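Protein, Family 18 Chitinase (Crocus vernus, PDB 3SIM) probably hydrolyses the beta-1,4 links of chitin, as a plant glycoside hydrolase of family 18 built on a TIM barrel. Local coordinates at residues E5-G8 against G14-F17; S18-N23 against T27-V32. All coordinates share one frame; numbering follows the deposited sequence.

Contact 1 (E5-G8 against G14-F17); sequences EYIG and GVKF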
loop_
_atom_site.group_PDB
_atom_site.type_symbol
_atom_site.label_atom_id
_atom_site.label_comp_id
_atom_site.label_asym_id
_atom_site.label_seq_id
_atom_site.Cartn_x
_atom_site.Cartn_y
_atom_site.Cartn_z
ATOM N N GLU A 5 -0.142 -0.534 -7.927
ATOM C CA GLU A 5 -0.890 -1.779 -7.990
ATOM C C GLU A 5 -0.639 -2.754 -6.835
ATOM O O GLU A 5 0.366 -3.383 -6.791
ATOM C CB GLU A 5 -0.635 -2.481 -9.326
ATOM C CG GLU A 5 -1.461 -3.688 -9.632
ATOM C CD GLU A 5 -2.913 -3.379 -10.172
ATOM O OE1 GLU A 5 -3.276 -2.252 -10.324
ATOM O OE2 GLU A 5 -3.669 -4.266 -10.429
ATOM N N TYR A 6 -1.578 -2.875 -5.908
ATOM C CA TYR A 6 -1.479 -3.910 -4.874
ATOM C C TYR A 6 -1.627 -5.356 -5.478
ATOM O O TYR A 6 -2.376 -5.524 -6.359
ATOM C CB TYR A 6 -2.396 -3.655 -3.683
ATOM C CG TYR A 6 -1.979 -2.468 -2.830
ATOM C CD1 TYR A 6 -1.332 -2.622 -1.638
ATOM C CD2 TYR A 6 -2.134 -1.194 -3.289
ATOM C CE1 TYR A 6 -0.950 -1.506 -0.896
ATOM C CE2 TYR A 6 -1.745 -0.114 -2.595
ATOM C CZ TYR A 6 -1.154 -0.249 -1.399
ATOM O OH TYR A 6 -0.792 0.848 -0.731
ATOM N N ILE A 7 -0.851 -6.302 -5.007
ATOM C CA ILE A 7 -0.844 -7.661 -5.522
ATOM C C ILE A 7 -0.389 -8.731 -4.511
ATOM O O ILE A 7 0.460 -8.538 -3.692
ATOM C CB ILE A 7 -0.009 -7.797 -6.863
ATOM C CG1 ILE A 7 -0.117 -9.202 -7.505
ATOM C CG2 ILE A 7 1.380 -7.542 -6.628
ATOM C CD1 ILE A 7 0.299 -9.269 -8.839
ATOM N N GLY A 8 -0.977 -9.895 -4.706
ATOM C CA GLY A 8 -0.924 -11.031 -3.832
ATOM C C GLY A 8 -1.962 -11.318 -2.735
ATOM O O GLY A 8 -1.763 -12.208 -2.010
ATOM N N GLY A 14 -3.929 -16.765 -8.331
ATOM C CA GLY A 14 -3.013 -17.147 -9.352
ATOM C C GLY A 14 -2.429 -16.044 -10.222
ATOM O O GLY A 14 -1.678 -16.333 -11.077
ATOM N N VAL A 15 -2.780 -14.793 -9.974
ATOM C CA VAL A 15 -2.319 -13.677 -10.784
ATOM C C VAL A 15 -0.806 -13.420 -10.714
ATOM O O VAL A 15 -0.262 -13.258 -9.717
ATOM C CB VAL A 15 -3.159 -12.382 -10.530
ATOM C CG1 VAL A 15 -2.591 -11.164 -11.320
ATOM C CG2 VAL A 15 -4.566 -12.625 -10.843
ATOM N N LYS A 16 -0.183 -13.396 -11.862
ATOM C CA LYS A 16 1.215 -13.069 -12.042
ATOM C C LYS A 16 1.475 -11.632 -12.376
ATOM O O LYS A 16 0.633 -11.028 -12.884
ATOM C CB LYS A 16 1.762 -13.902 -13.154
ATOM C CG LYS A 16 2.145 -15.196 -12.701
ATOM C CD LYS A 16 1.423 -16.154 -13.387
ATOM C CE LYS A 16 2.197 -16.522 -14.562
ATOM N NZ LYS A 16 1.774 -17.807 -15.054
ATOM N N PHE A 17 2.684 -11.146 -12.176
ATOM C CA PHE A 17 3.037 -9.768 -12.482
ATOM C C PHE A 17 2.773 -9.511 -13.993
ATOM O O PHE A 17 2.212 -8.505 -14.404
ATOM C CB PHE A 17 4.525 -9.476 -12.203
ATOM C CG PHE A 17 4.973 -9.545 -10.744
ATOM C CD1 PHE A 17 4.620 -8.598 -9.810
ATOM C CD2 PHE A 17 5.888 -10.502 -10.355
ATOM C CE1 PHE A 17 5.128 -8.675 -8.532
ATOM C CE2 PHE A 17 6.354 -10.561 -9.094
ATOM C CZ PHE A 17 5.976 -9.655 -8.181
#
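Ile7 reaches from the end of strand 2-7 into the curve of the following loop and meets Val15, Lys16 and Phe17. Its CB bond points toward that loop. At CB the side chain divides into two branches with different partners. CG2 forms the short branch and comes near Phe17, 4.4 Å from CE1, meeting the ring obliquely. CG1 lies opposite the backbone N about the first torsion (chi1 -174°), and the second torsion is also extended (chi2 164°). This carries the long branch away from the strand. CG1 acts as a spacer, and the tip does the touching. CD1 sits 4.1 Å from Val15 O and 4.3 Å from Val15 CG1. Ile7 CD1 is also 4.4 Å from Lys16 C, while the bond to CB of Lys16 leads away from Ile7. No hydrogen bond joins the two segments. The contact is light van der Waals packing, with one branched residue filling the curve of the loop. The loop has polar ties of its own: Val15 N bonds to Ser13 OG and Lys16 N to Asp19 OD2. Behind Ile7, its backbone pairs with Val32 of strand 28-37, and its side chain also touches helix 255-258. Phe17 carries the packing on to Ile66 and Ile69 of helix 63-72. Ile7 thus lies on the outer side of the barrel wall, between strand and surrounding helices, whereas its neighbour Tyr6 stacks on Trp253.

Contact 2 (S18-N23 against T27-V32); sequences SDVPIN and TKFQFV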
loop_
_atom_site.group_PDB
_atom_site.type_symbol
_atom_site.label_atom_id
_atom_site.label_comp_id
_atom_site.label_asym_id
_atom_site.label_seq_id
_atom_site.Cartn_x
_atom_site.Cartn_y
_atom_site.Cartn_z
ATOM N N SER A 18 3.152 -10.500 -14.786
ATOM C CA SER A 18 3.021 -10.488 -16.226
ATOM C C SER A 18 1.576 -10.535 -16.726
ATOM O O SER A 18 1.340 -10.292 -17.848
ATOM C CB SER A 18 3.896 -11.523 -16.914
ATOM O OG SER A 18 3.456 -12.807 -16.696
ATOM N N ASP A 19 0.649 -10.914 -15.880
ATOM C CA ASP A 19 -0.736 -10.796 -16.196
ATOM C C ASP A 19 -1.268 -9.333 -16.245
ATOM O O ASP A 19 -2.266 -9.069 -16.821
ATOM C CB ASP A 19 -1.612 -11.663 -15.313
ATOM C CG ASP A 19 -1.364 -13.148 -15.475
ATOM O OD1 ASP A 19 -0.927 -13.635 -16.487
ATOM O OD2 ASP A 19 -1.618 -13.803 -14.539
ATOM N N VAL A 20 -0.622 -8.432 -15.539
ATOM C CA VAL A 20 -1.085 -7.076 -15.395
ATOM C C VAL A 20 -0.576 -6.127 -16.487
ATOM O O VAL A 20 0.560 -5.959 -16.644
ATOM C CB VAL A 20 -0.793 -6.531 -13.976
ATOM C CG1 VAL A 20 -1.235 -5.112 -13.852
ATOM C CG2 VAL A 20 -1.426 -7.387 -12.941
ATOM N N PRO A 21 -1.483 -5.462 -17.183
ATOM C CA PRO A 21 -1.096 -4.481 -18.194
ATOM C C PRO A 21 -0.257 -3.336 -17.610
ATOM O O PRO A 21 -0.637 -2.694 -16.684
ATOM C CB PRO A 21 -2.427 -3.947 -18.712
ATOM C CG PRO A 21 -3.450 -4.513 -17.901
ATOM C CD PRO A 21 -2.928 -5.483 -16.965
ATOM N N ILE A 22 0.894 -3.127 -18.199
ATOM C CA ILE A 22 1.797 -2.091 -17.826
ATOM C C ILE A 22 1.989 -1.091 -18.991
ATOM O O ILE A 22 2.567 -1.416 -19.980
ATOM C CB ILE A 22 3.183 -2.693 -17.394
ATOM C CG1 ILE A 22 3.049 -3.616 -16.164
ATOM C CG2 ILE A 22 4.168 -1.641 -17.180
ATOM C CD1 ILE A 22 4.154 -4.527 -15.949
ATOM N N ASN A 23 1.521 0.119 -18.779
ATOM C CA ASN A 23 1.631 1.184 -19.731
ATOM C C ASN A 23 3.031 1.795 -19.694
ATOM O O ASN A 23 3.399 2.358 -18.733
ATOM C CB ASN A 23 0.600 2.256 -19.430
ATOM C CG ASN A 23 0.485 3.324 -20.543
ATOM O OD1 ASN A 23 -0.583 3.675 -20.930
ATOM N ND2 ASN A 23 1.563 3.855 -20.944
ATOM N N THR A 27 5.641 7.050 -15.743
ATOM C CA THR A 27 6.962 7.272 -15.183
ATOM C C THR A 27 7.363 6.291 -14.067
ATOM O O THR A 27 8.382 5.746 -14.121
ATOM C CB THR A 27 7.147 8.730 -14.686
ATOM O OG1 THR A 27 6.478 9.636 -15.553
ATOM C CG2 THR A 27 8.628 9.054 -14.542
ATOM N N LYS A 28 6.481 6.100 -13.117
ATOM C CA LYS A 28 6.675 5.171 -12.035
ATOM C C LYS A 28 5.496 4.213 -11.839
ATOM O O LYS A 28 4.455 4.603 -11.372
ATOM C CB LYS A 28 6.928 5.903 -10.731
ATOM C CG LYS A 28 8.023 6.843 -10.656
ATOM C CD LYS A 28 7.950 7.516 -9.362
ATOM C CE LYS A 28 8.938 8.552 -9.191
ATOM N NZ LYS A 28 10.271 8.058 -8.967
ATOM N N PHE A 29 5.696 2.973 -12.187
ATOM C CA PHE A 29 4.773 1.916 -11.907
ATOM C C PHE A 29 5.283 1.159 -10.663
ATOM O O PHE A 29 6.363 0.589 -10.673
ATOM C CB PHE A 29 4.633 0.978 -13.088
ATOM C CG PHE A 29 3.569 -0.075 -12.943
ATOM C CD1 PHE A 29 2.450 -0.042 -13.738
ATOM C CD2 PHE A 29 3.658 -1.094 -12.035
ATOM C CE1 PHE A 29 1.467 -1.011 -13.594
ATOM C CE2 PHE A 29 2.686 -2.047 -11.939
ATOM C CZ PHE A 29 1.633 -2.005 -12.680
ATOM N N GLN A 30 4.520 1.156 -9.596
ATOM C CA GLN A 30 4.911 0.359 -8.431
ATOM C C GLN A 30 3.954 -0.794 -8.123
ATOM O O GLN A 30 2.836 -0.573 -7.791
ATOM C CB GLN A 30 5.199 1.221 -7.203
ATOM C CG GLN A 30 5.931 2.522 -7.460
ATOM C CD GLN A 30 6.140 3.439 -6.233
ATOM O OE1 GLN A 30 7.018 4.265 -6.237
ATOM N NE2 GLN A 30 5.310 3.327 -5.262
ATOM N N PHE A 31 4.431 -2.013 -8.281
ATOM C CA PHE A 31 3.834 -3.198 -7.669
ATOM C C PHE A 31 3.959 -3.133 -6.135
ATOM O O PHE A 31 4.964 -2.711 -5.644
ATOM C CB PHE A 31 4.389 -4.504 -8.246
ATOM C CG PHE A 31 3.828 -4.883 -9.614
ATOM C CD1 PHE A 31 4.620 -4.862 -10.733
ATOM C CD2 PHE A 31 2.543 -5.262 -9.773
ATOM C CE1 PHE A 31 4.098 -5.194 -11.959
ATOM C CE2 PHE A 31 2.050 -5.585 -10.965
ATOM C CZ PHE A 31 2.821 -5.555 -12.065
ATOM N N VAL A 32 2.918 -3.481 -5.398
ATOM C CA VAL A 32 3.021 -3.602 -3.948
ATOM C C VAL A 32 2.608 -4.993 -3.357
ATOM O O VAL A 32 1.452 -5.346 -3.320
ATOM C CB VAL A 32 2.323 -2.385 -3.178
ATOM C CG1 VAL A 32 2.417 -2.531 -1.721
ATOM C CG2 VAL A 32 2.783 -1.069 -3.659
#
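Ile22 lies across the rings of Phe29 and Phe31 and, with Val20, forms the close-packed part of this contact. Its CG1 is over one face of Phe29, 4.2 Å from the ring centroid and 21° off the ring normal. This is a CH-pi contact, displaced toward the rim of the ring. CG1 is turned opposite the carbonyl carbon (chi1 -62°), which lets CG2 reach Phe29 CD1 at 4.2 Å while CD1 extends to the edge of Phe31, 4.0 Å from CE1. Val20 also meets both rings at their edges. Its CG1 is 4.4 Å from Phe29 CZ, and its CB is 4.2 Å from Phe31 CZ. The rings meet each other too: Phe29 CE2 stands 3.4 Å above the plane of Phe31, over its centre. With an alanine at Ile22, the Phe29 face would probably lose its CH-pi partner, and the edge of Phe31 its apolar neighbour. The contact is looser at Pro21, which is partly exposed. The bond to CB of Pro21 leads away from the strand, and its carbonyl O is the atom that approaches Phe29, 4.1 Å from CE1. Beyond the two segments, Val76 of strand 76-83, the parallel neighbour of 28-37, touches Ile22 and both rings. The loop packs on the outer face of strand 28-37, the face that helices usually cover in a TIM barrel. It does not extend the sheet, since no hydrogen bond links the segments. The attachment here is apolar and depends on the fit of aliphatic branches to aromatic rings.

How the contacts relate
Both contacts are mainly buried and belong to one connection, the chain that runs from strand 2-7 to strand 28-37. Contact 1 packs the early part of that loop against the first strand. Contact 2 packs the later part against the second. The strands are parallel neighbours in the barrel, paired by Glu5 O to Val32 N and Glu5 N to Gln30 O. Phe17 and Phe31 meet edge-to-face between the contacts and make their apolar layers continuous. The chemistry differs in degree: contact 1 is smaller and mostly aliphatic, while contact 2 is centred on two aromatic rings. Contact 1 has an exposed margin at Lys16; in contact 2 the less buried residues are Pro21 and Ile22.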